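Local coordinates for protein alpha-L-rhamnosidase (Aspergillus terreus, PDB 6GSZ) that probably hydrolyses terminal non-reducing alpha-L-rhamnose residues of alpha-L-rhamnosides and carries bound calcium, at residues F354-V359 against T394-R399. Sequence-based numbering, arbitrary orientation.
Sequences FVHTEV and TYHGFR
H356 carries two ring contacts, to H396 and to F398. The imidazoles of H356 and H396 stack face to face, centroids 4.0 Å apart. Their planes are inclined by 27°; CD2 of H396 sits over the centre of the H356 ring, whereas H356 ND1 lies near the rim of the H396 ring, so the stack is offset. The second contact is edge-to-face, at an interplanar angle of 74°. CD2 of H356 points into the middle of the F398 phenyl from 3.7 Å above its plane. With chi1 of -55°, CG of H356 stands anti to its own carbonyl carbon, which sets the ring with one face against H396 and its CD2 edge toward F398. Its rotation is fixed further by a hydrogen bond from ND1 to the carbonyl of A375, while H396 NE2 bonds to D377. At backbone level, one water donates to H356 O (2.8 Å) and to G397 O (2.7 Å), bridging the two chains. At T357 the chains meet directly, R399 N donating to T357 O over 2.9 Å; T357 OG1 donates ahead to V359 O. E358 then lays CG 3.7 Å from G397 O, and its extended chain carries the carboxylate onward: N335 and Q463 bond OE2 and the backbone N of F759 bonds OE1, so both carboxylate oxygens are held. Both segments belong to the concanavalin-like beta domain. Here the chain turns a corner at R399: strand 396-398 pairs with strand 335-337, whereas strand 400-404 pairs antiparallel with strand 351-361. L340 of strand 339-344 packs on H356 and F398, placing the aromatic cluster between sheets, and strand 376-380 flanks strand 351-361 on the side away from strand 400-404.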
loop_
_atom_site.group_PDB
_atom_site.type_symbol
_atom_site.label_atom_id
_atom_site.label_comp_id
_atom_site.label_asym_id
_atom_site.label_seq_id
_atom_site.Cartn_x
_atom_site.Cartn_y
_atom_site.Cartn_z
ATOM N N PHE A 354 17.882 -17.997 12.483
ATOM C CA PHE A 354 17.433 -17.748 11.108
ATOM C C PHE A 354 17.864 -16.350 10.692
ATOM O O PHE A 354 17.403 -15.379 11.289
ATOM C CB PHE A 354 15.914 -17.865 11.030
ATOM C CG PHE A 354 15.329 -19.167 11.507
ATOM C CD1 PHE A 354 15.214 -20.246 10.670
ATOM C CD2 PHE A 354 14.929 -19.335 12.828
ATOM C CE1 PHE A 354 14.675 -21.442 11.110
ATOM C CE2 PHE A 354 14.357 -20.519 13.252
ATOM C CZ PHE A 354 14.257 -21.578 12.407
ATOM N N VAL A 355 18.804 -16.270 9.733
ATOM C CA VAL A 355 19.306 -14.990 9.260
ATOM C C VAL A 355 18.749 -14.758 7.849
ATOM O O VAL A 355 19.069 -15.538 6.928
ATOM C CB VAL A 355 20.852 -14.947 9.270
ATOM C CG1 VAL A 355 21.394 -13.650 8.705
ATOM C CG2 VAL A 355 21.414 -15.156 10.676
ATOM N N HIS A 356 17.924 -13.709 7.713
ATOM C CA HIS A 356 17.152 -13.505 6.468
ATOM C C HIS A 356 17.818 -12.453 5.575
ATOM O O HIS A 356 18.124 -11.367 6.042
ATOM C CB HIS A 356 15.729 -13.040 6.838
ATOM C CG HIS A 356 14.971 -13.930 7.780
ATOM N ND1 HIS A 356 15.268 -13.989 9.129
ATOM C CD2 HIS A 356 13.929 -14.779 7.587
ATOM C CE1 HIS A 356 14.409 -14.809 9.717
ATOM N NE2 HIS A 356 13.600 -15.339 8.808
ATOM N N THR A 357 18.009 -12.772 4.278
ATOM C CA THR A 357 18.615 -11.809 3.335
ATOM C C THR A 357 17.877 -11.835 1.989
ATOM O O THR A 357 17.225 -12.800 1.633
ATOM C CB THR A 357 20.117 -12.053 3.127
ATOM O OG1 THR A 357 20.305 -13.238 2.356
ATOM C CG2 THR A 357 20.860 -12.165 4.441
ATOM N N GLU A 358 18.053 -10.748 1.235
ATOM C CA GLU A 358 17.440 -10.626 -0.106
ATOM C C GLU A 358 18.223 -11.405 -1.158
ATOM O O GLU A 358 17.646 -11.943 -2.118
ATOM C CB GLU A 358 17.377 -9.156 -0.503
ATOM C CG GLU A 358 16.391 -8.394 0.319
ATOM C CD GLU A 358 16.156 -7.013 -0.275
ATOM O OE1 GLU A 358 17.136 -6.221 -0.380
ATOM O OE2 GLU A 358 15.010 -6.756 -0.670
ATOM N N VAL A 359 19.546 -11.418 -0.993
ATOM C CA VAL A 359 20.470 -11.922 -2.010
ATOM C C VAL A 359 21.617 -12.649 -1.323
ATOM O O VAL A 359 21.830 -12.543 -0.103
ATOM C CB VAL A 359 21.031 -10.795 -2.892
ATOM C CG1 VAL A 359 19.921 -10.097 -3.668
ATOM C CG2 VAL A 359 21.865 -9.810 -2.096
ATOM N N THR A 394 7.738 -8.901 14.476
ATOM C CA THR A 394 8.804 -8.517 13.555
ATOM C C THR A 394 8.335 -8.822 12.131
ATOM O O THR A 394 7.378 -9.548 11.926
ATOM C CB THR A 394 10.119 -9.251 13.880
ATOM O OG1 THR A 394 11.192 -8.718 13.103
ATOM C CG2 THR A 394 10.036 -10.726 13.582
ATOM N N TYR A 395 9.114 -8.356 11.144
ATOM C CA TYR A 395 8.941 -8.872 9.796
ATOM C C TYR A 395 10.260 -8.688 9.057
ATOM O O TYR A 395 11.068 -7.857 9.468
ATOM C CB TYR A 395 7.754 -8.217 9.056
ATOM C CG TYR A 395 7.905 -6.791 8.587
ATOM C CD1 TYR A 395 7.706 -5.663 9.366
ATOM C CD2 TYR A 395 8.144 -6.563 7.239
ATOM C CE1 TYR A 395 7.691 -4.386 8.825
ATOM C CE2 TYR A 395 8.180 -5.291 6.698
ATOM C CZ TYR A 395 7.924 -4.195 7.478
ATOM O OH TYR A 395 7.865 -2.930 6.947
ATOM N N HIS A 396 10.426 -9.437 7.963
ATOM C CA HIS A 396 11.669 -9.405 7.208
ATOM C C HIS A 396 11.366 -9.359 5.706
ATOM O O HIS A 396 10.343 -9.855 5.272
ATOM C CB HIS A 396 12.517 -10.636 7.518
ATOM C CG HIS A 396 12.549 -11.069 8.940
ATOM N ND1 HIS A 396 13.016 -10.282 9.973
ATOM C CD2 HIS A 396 12.114 -12.221 9.467
ATOM C CE1 HIS A 396 12.934 -11.008 11.097
ATOM N NE2 HIS A 396 12.402 -12.200 10.816
ATOM N N GLY A 397 12.340 -8.858 4.963
ATOM C CA GLY A 397 12.300 -8.875 3.505
ATOM C C GLY A 397 13.429 -9.778 3.029
ATOM O O GLY A 397 14.566 -9.510 3.331
ATOM N N PHE A 398 13.113 -10.890 2.344
ATOM C CA PHE A 398 14.117 -11.913 2.090
ATOM C C PHE A 398 13.699 -12.901 1.003
ATOM O O PHE A 398 12.514 -13.155 0.806
ATOM C CB PHE A 398 14.376 -12.688 3.387
ATOM C CG PHE A 398 13.229 -13.537 3.884
ATOM C CD1 PHE A 398 12.177 -12.964 4.571
ATOM C CD2 PHE A 398 13.176 -14.907 3.686
ATOM C CE1 PHE A 398 11.100 -13.709 5.008
ATOM C CE2 PHE A 398 12.111 -15.670 4.157
ATOM C CZ PHE A 398 11.071 -15.071 4.833
ATOM N N ARG A 399 14.725 -13.516 0.379
ATOM C CA ARG A 399 14.573 -14.721 -0.427
ATOM C C ARG A 399 15.326 -15.918 0.208
ATOM O O ARG A 399 14.911 -17.059 0.050
ATOM C CB ARG A 399 15.098 -14.456 -1.847
ATOM C CG ARG A 399 15.176 -15.705 -2.713
ATOM C CD ARG A 399 15.428 -15.419 -4.176
ATOM N NE ARG A 399 15.667 -16.686 -4.845
ATOM C CZ ARG A 399 15.729 -16.846 -6.169
ATOM N NH1 ARG A 399 15.570 -15.784 -6.952
ATOM N NH2 ARG A 399 15.929 -18.061 -6.674
HETATM O O HOH W 1 16.198 -9.485 5.471
#